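Long-range contact in transmembrane beta-barrels (Synthetic construct, PDB 6X9Z), which probably folds into lipid membranes as a computationally designed eight-stranded barrel, with no natural biological function assigned to it: residues 16-28 / 40-52. Sequence-based numbering, arbitrary orientation.
Sequences YNTDNTVDVVGGA and VGYGWNNSSLNFL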
loop_
_atom_site.group_PDB
_atom_site.type_symbol
_atom_site.label_atom_id
_atom_site.label_comp_id
_atom_site.label_asym_id
_atom_site.label_seq_id
_atom_site.Cartn_x
_atom_site.Cartn_y
_atom_site.Cartn_z
ATOM N N TYR A 16 -10.386 6.148 0.512
ATOM C CA TYR A 16 -11.797 6.487 0.359
ATOM C C TYR A 16 -12.422 5.479 -0.599
ATOM O O TYR A 16 -12.123 5.488 -1.797
ATOM C CB TYR A 16 -11.961 7.914 -0.157
ATOM C CG TYR A 16 -11.271 8.961 0.687
ATOM C CD1 TYR A 16 -11.969 9.673 1.653
ATOM C CD2 TYR A 16 -9.921 9.246 0.510
ATOM C CE1 TYR A 16 -11.344 10.635 2.421
ATOM C CE2 TYR A 16 -9.288 10.201 1.274
ATOM C CZ TYR A 16 -10.005 10.894 2.227
ATOM O OH TYR A 16 -9.380 11.851 2.992
ATOM N N ASN A 17 -13.284 4.620 -0.067
ATOM C CA ASN A 17 -13.886 3.530 -0.818
ATOM C C ASN A 17 -15.174 3.980 -1.501
ATOM O O ASN A 17 -15.820 4.947 -1.090
ATOM C CB ASN A 17 -14.185 2.344 0.100
ATOM C CG ASN A 17 -12.963 1.865 0.862
ATOM O OD1 ASN A 17 -12.218 1.007 0.388
ATOM N ND2 ASN A 17 -12.757 2.411 2.054
ATOM N N THR A 18 -15.559 3.232 -2.538
ATOM C CA THR A 18 -16.743 3.570 -3.319
ATOM C C THR A 18 -18.038 3.390 -2.534
ATOM O O THR A 18 -19.071 3.933 -2.943
ATOM C CB THR A 18 -16.788 2.732 -4.598
ATOM O OG1 THR A 18 -16.536 1.357 -4.284
ATOM C CG2 THR A 18 -15.748 3.223 -5.596
ATOM N N ASP A 19 -18.012 2.653 -1.424
ATOM C CA ASP A 19 -19.180 2.511 -0.565
ATOM C C ASP A 19 -19.296 3.638 0.458
ATOM O O ASP A 19 -20.061 3.511 1.420
ATOM C CB ASP A 19 -19.160 1.153 0.143
ATOM C CG ASP A 19 -17.974 0.993 1.079
ATOM O OD1 ASP A 19 -17.074 1.859 1.065
ATOM O OD2 ASP A 19 -17.939 -0.004 1.832
ATOM N N ASN A 20 -18.545 4.725 0.270
ATOM C CA ASN A 20 -18.561 5.890 1.157
ATOM C C ASN A 20 -18.080 5.547 2.562
ATOM O O ASN A 20 -18.441 6.214 3.536
ATOM C CB ASN A 20 -19.946 6.539 1.217
ATOM C CG ASN A 20 -20.411 7.042 -0.129
ATOM O OD1 ASN A 20 -21.505 6.706 -0.589
ATOM N ND2 ASN A 20 -19.581 7.857 -0.770
ATOM N N THR A 21 -17.275 4.503 2.684
ATOM C CA THR A 21 -16.503 4.275 3.893
ATOM C C THR A 21 -15.088 4.808 3.687
ATOM O O THR A 21 -14.687 5.168 2.578
ATOM C CB THR A 21 -16.489 2.789 4.266
ATOM O OG1 THR A 21 -15.759 2.045 3.283
ATOM C CG2 THR A 21 -17.910 2.252 4.355
ATOM N N VAL A 22 -14.334 4.875 4.781
ATOM C CA VAL A 22 -12.988 5.438 4.784
ATOM C C VAL A 22 -12.088 4.507 5.584
ATOM O O VAL A 22 -12.449 4.090 6.690
ATOM C CB VAL A 22 -12.966 6.862 5.380
ATOM C CG1 VAL A 22 -11.537 7.350 5.561
ATOM C CG2 VAL A 22 -13.752 7.829 4.499
ATOM N N ASP A 23 -10.933 4.166 5.019
ATOM C CA ASP A 23 -9.921 3.383 5.713
ATOM C C ASP A 23 -8.735 4.265 6.074
ATOM O O ASP A 23 -8.391 5.202 5.347
ATOM C CB ASP A 23 -9.411 2.210 4.862
ATOM C CG ASP A 23 -10.521 1.298 4.377
ATOM O OD1 ASP A 23 -11.009 1.512 3.248
ATOM O OD2 ASP A 23 -10.899 0.360 5.115
ATOM N N VAL A 24 -8.108 3.951 7.200
ATOM C CA VAL A 24 -6.773 4.432 7.528
ATOM C C VAL A 24 -5.899 3.198 7.710
ATOM O O VAL A 24 -6.220 2.317 8.517
ATOM C CB VAL A 24 -6.767 5.325 8.781
ATOM C CG1 VAL A 24 -7.368 6.684 8.460
ATOM C CG2 VAL A 24 -7.541 4.675 9.913
ATOM N N VAL A 25 -4.823 3.113 6.933
ATOM C CA VAL A 25 -3.973 1.934 6.907
ATOM C C VAL A 25 -2.551 2.358 7.234
ATOM O O VAL A 25 -2.007 3.279 6.610
ATOM C CB VAL A 25 -4.033 1.215 5.547
ATOM C CG1 VAL A 25 -3.119 0.008 5.536
ATOM C CG2 VAL A 25 -5.467 0.795 5.228
ATOM N N GLY A 26 -1.959 1.697 8.224
ATOM C CA GLY A 26 -0.549 1.860 8.525
ATOM C C GLY A 26 0.164 0.539 8.338
ATOM O O GLY A 26 -0.362 -0.512 8.723
ATOM N N GLY A 27 1.354 0.568 7.742
ATOM C CA GLY A 27 2.061 -0.669 7.469
ATOM C C GLY A 27 3.473 -0.506 6.941
ATOM O O GLY A 27 4.113 0.525 7.175
ATOM N N ALA A 28 3.964 -1.510 6.215
ATOM C CA ALA A 28 5.313 -1.455 5.675
ATOM C C ALA A 28 5.372 -2.182 4.342
ATOM O O ALA A 28 4.613 -3.122 4.092
ATOM C CB ALA A 28 6.332 -2.057 6.647
ATOM N N VAL A 40 2.814 -5.599 4.404
ATOM C CA VAL A 40 1.989 -5.901 5.562
ATOM C C VAL A 40 1.465 -4.579 6.093
ATOM O O VAL A 40 2.117 -3.536 5.977
ATOM C CB VAL A 40 2.759 -6.667 6.660
ATOM C CG1 VAL A 40 3.230 -8.018 6.138
ATOM C CG2 VAL A 40 3.940 -5.845 7.150
ATOM N N GLY A 41 0.270 -4.622 6.671
ATOM C CA GLY A 41 -0.321 -3.411 7.193
ATOM C C GLY A 41 -1.545 -3.663 8.043
ATOM O O GLY A 41 -2.274 -4.635 7.827
ATOM N N TYR A 42 -1.768 -2.798 9.025
ATOM C CA TYR A 42 -2.946 -2.845 9.877
ATOM C C TYR A 42 -3.828 -1.660 9.518
ATOM O O TYR A 42 -3.349 -0.522 9.448
ATOM C CB TYR A 42 -2.559 -2.812 11.356
ATOM C CG TYR A 42 -3.715 -3.001 12.318
ATOM C CD1 TYR A 42 -4.068 -4.264 12.777
ATOM C CD2 TYR A 42 -4.447 -1.914 12.773
ATOM C CE1 TYR A 42 -5.123 -4.437 13.660
ATOM C CE2 TYR A 42 -5.501 -2.077 13.653
ATOM C CZ TYR A 42 -5.832 -3.340 14.096
ATOM O OH TYR A 42 -6.882 -3.508 14.975
ATOM N N GLY A 43 -5.105 -1.933 9.275
ATOM C CA GLY A 43 -6.008 -0.902 8.823
ATOM C C GLY A 43 -7.286 -0.849 9.628
ATOM O O GLY A 43 -7.703 -1.844 10.230
ATOM N N TRP A 44 -7.909 0.322 9.646
ATOM C CA TRP A 44 -9.176 0.537 10.323
ATOM C C TRP A 44 -10.143 1.188 9.348
ATOM O O TRP A 44 -9.787 2.156 8.671
ATOM C CB TRP A 44 -8.991 1.410 11.569
ATOM C CG TRP A 44 -10.278 1.832 12.196
ATOM C CD1 TRP A 44 -11.045 1.111 13.061
ATOM C CD2 TRP A 44 -10.951 3.083 12.008
ATOM N NE1 TRP A 44 -12.157 1.834 13.424
ATOM C CE2 TRP A 44 -12.121 3.048 12.790
ATOM C CE3 TRP A 44 -10.676 4.227 11.256
ATOM C CZ2 TRP A 44 -13.017 4.113 12.838
ATOM C CZ3 TRP A 44 -11.566 5.281 11.302
ATOM C CH2 TRP A 44 -12.721 5.219 12.089
ATOM N N ASN A 45 -11.357 0.645 9.271
ATOM C CA ASN A 45 -12.411 1.172 8.419
ATOM C C ASN A 45 -13.465 1.829 9.297
ATOM O O ASN A 45 -13.848 1.282 10.335
ATOM C CB ASN A 45 -13.027 0.053 7.570
ATOM C CG ASN A 45 -14.102 0.553 6.615
ATOM O OD1 ASN A 45 -15.283 0.607 6.961
ATOM N ND2 ASN A 45 -13.698 0.897 5.399
ATOM N N ASN A 46 -13.925 3.014 8.886
ATOM C CA ASN A 46 -14.858 3.771 9.718
ATOM C C ASN A 46 -16.218 3.109 9.847
ATOM O O ASN A 46 -17.133 3.743 10.378
ATOM C CB ASN A 46 -15.025 5.193 9.181
ATOM C CG ASN A 46 -15.651 5.228 7.809
ATOM O OD1 ASN A 46 -15.660 4.229 7.092
ATOM N ND2 ASN A 46 -16.166 6.387 7.425
ATOM N N SER A 47 -16.407 1.878 9.374
ATOM C CA SER A 47 -17.597 1.103 9.687
ATOM C C SER A 47 -17.352 0.128 10.833
ATOM O O SER A 47 -18.109 -0.838 10.989
ATOM C CB SER A 47 -18.092 0.358 8.445
ATOM O OG SER A 47 -17.169 -0.633 8.034
ATOM N N SER A 48 -16.314 0.376 11.641
ATOM C CA SER A 48 -15.927 -0.470 12.773
ATOM C C SER A 48 -15.556 -1.876 12.294
ATOM O O SER A 48 -16.268 -2.864 12.494
ATOM C CB SER A 48 -17.025 -0.508 13.845
ATOM O OG SER A 48 -16.751 0.445 14.856
ATOM N N LEU A 49 -14.387 -1.924 11.653
ATOM C CA LEU A 49 -13.899 -3.144 11.018
ATOM C C LEU A 49 -12.385 -2.985 10.873
ATOM O O LEU A 49 -11.925 -2.243 10.001
ATOM C CB LEU A 49 -14.576 -3.361 9.673
ATOM C CG LEU A 49 -14.151 -4.569 8.836
ATOM C CD1 LEU A 49 -14.663 -5.849 9.466
ATOM C CD2 LEU A 49 -14.652 -4.444 7.405
ATOM N N ASN A 50 -11.637 -3.646 11.750
ATOM C CA ASN A 50 -10.189 -3.724 11.643
ATOM C C ASN A 50 -9.807 -4.902 10.758
ATOM O O ASN A 50 -10.536 -5.892 10.665
ATOM C CB ASN A 50 -9.543 -3.889 13.020
ATOM C CG ASN A 50 -9.698 -2.662 13.898
ATOM O OD1 ASN A 50 -9.615 -1.529 13.424
ATOM N ND2 ASN A 50 -9.909 -2.883 15.190
ATOM N N PHE A 51 -8.647 -4.797 10.111
ATOM C CA PHE A 51 -8.194 -5.884 9.257
ATOM C C PHE A 51 -6.675 -5.913 9.206
ATOM O O PHE A 51 -6.016 -4.872 9.222
ATOM C CB PHE A 51 -8.757 -5.765 7.836
ATOM C CG PHE A 51 -8.289 -4.547 7.102
ATOM C CD1 PHE A 51 -7.143 -4.583 6.323
ATOM C CD2 PHE A 51 -8.998 -3.363 7.184
ATOM C CE1 PHE A 51 -6.712 -3.461 5.646
ATOM C CE2 PHE A 51 -8.574 -2.237 6.508
ATOM C CZ PHE A 51 -7.429 -2.285 5.737
ATOM N N LEU A 52 -6.138 -7.126 9.133
ATOM C CA LEU A 52 -4.719 -7.362 8.913
ATOM C C LEU A 52 -4.521 -7.666 7.433
ATOM O O LEU A 52 -5.151 -8.584 6.894
ATOM C CB LEU A 52 -4.226 -8.519 9.784
ATOM C CG LEU A 52 -2.744 -8.620 10.144
ATOM C CD1 LEU A 52 -2.571 -9.537 11.347
ATOM C CD2 LEU A 52 -1.927 -9.131 8.972
#
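Asn45 reaches across to Asp23 and Thr21 with a single amide nitrogen, and this is the tight end of the contact. With its CG anti to the backbone N (chi1 -178°), ND2 gives one proton to Asp23 OD2 at 2.9 Å and the other to Thr21 OG1 at 3.2 Å. Both acceptors lie almost in the amide plane, although OD2 is approached from above the plane of its own carboxylate. Two bonds on one nitrogen fix the amide's rotation, and its OD1 is held too, accepting from Ser47 N in an Asx turn. Thr21 is positioned in turn by Asp19 OD1, which takes both its hydroxyl and its backbone N. Beside this cluster Asn46 OD1 receives Val22 N at 2.7 Å, from well above the carbonyl plane, while the backbone N of Asn46 returns a bond to Val22 O.

Further along the hairpin from buried Asn45 and Asp23, on the same inner face, Val25 CG2 meets Phe51 CZ at 3.7 Å. Gly43, having no side chain, lets the phenyl ring lie close against its CA, 3.6 Å above the ring plane.

The outer face is open to the surroundings, with Val24, Trp44 and Tyr42 on the surface. Side-chain contact across it is confined to a ring edge, where Val24 CG2 touches Trp44 CE3 at 3.4 Å, the two side chains running alongside each other. Tyr42 and Gly26 form a hydrogen-bonded pair, Tyr42 N to Gly26 O at 2.7 Å.

Paired backbone bonds continue from Val24 and Trp44 to Ala28 and Val40. This antiparallel hairpin of strands 22-31 and 36-45, with polar groups and a buried phenyl and valine inside, apolar and aromatic outside, is characteristic of a transmembrane beta-barrel wall.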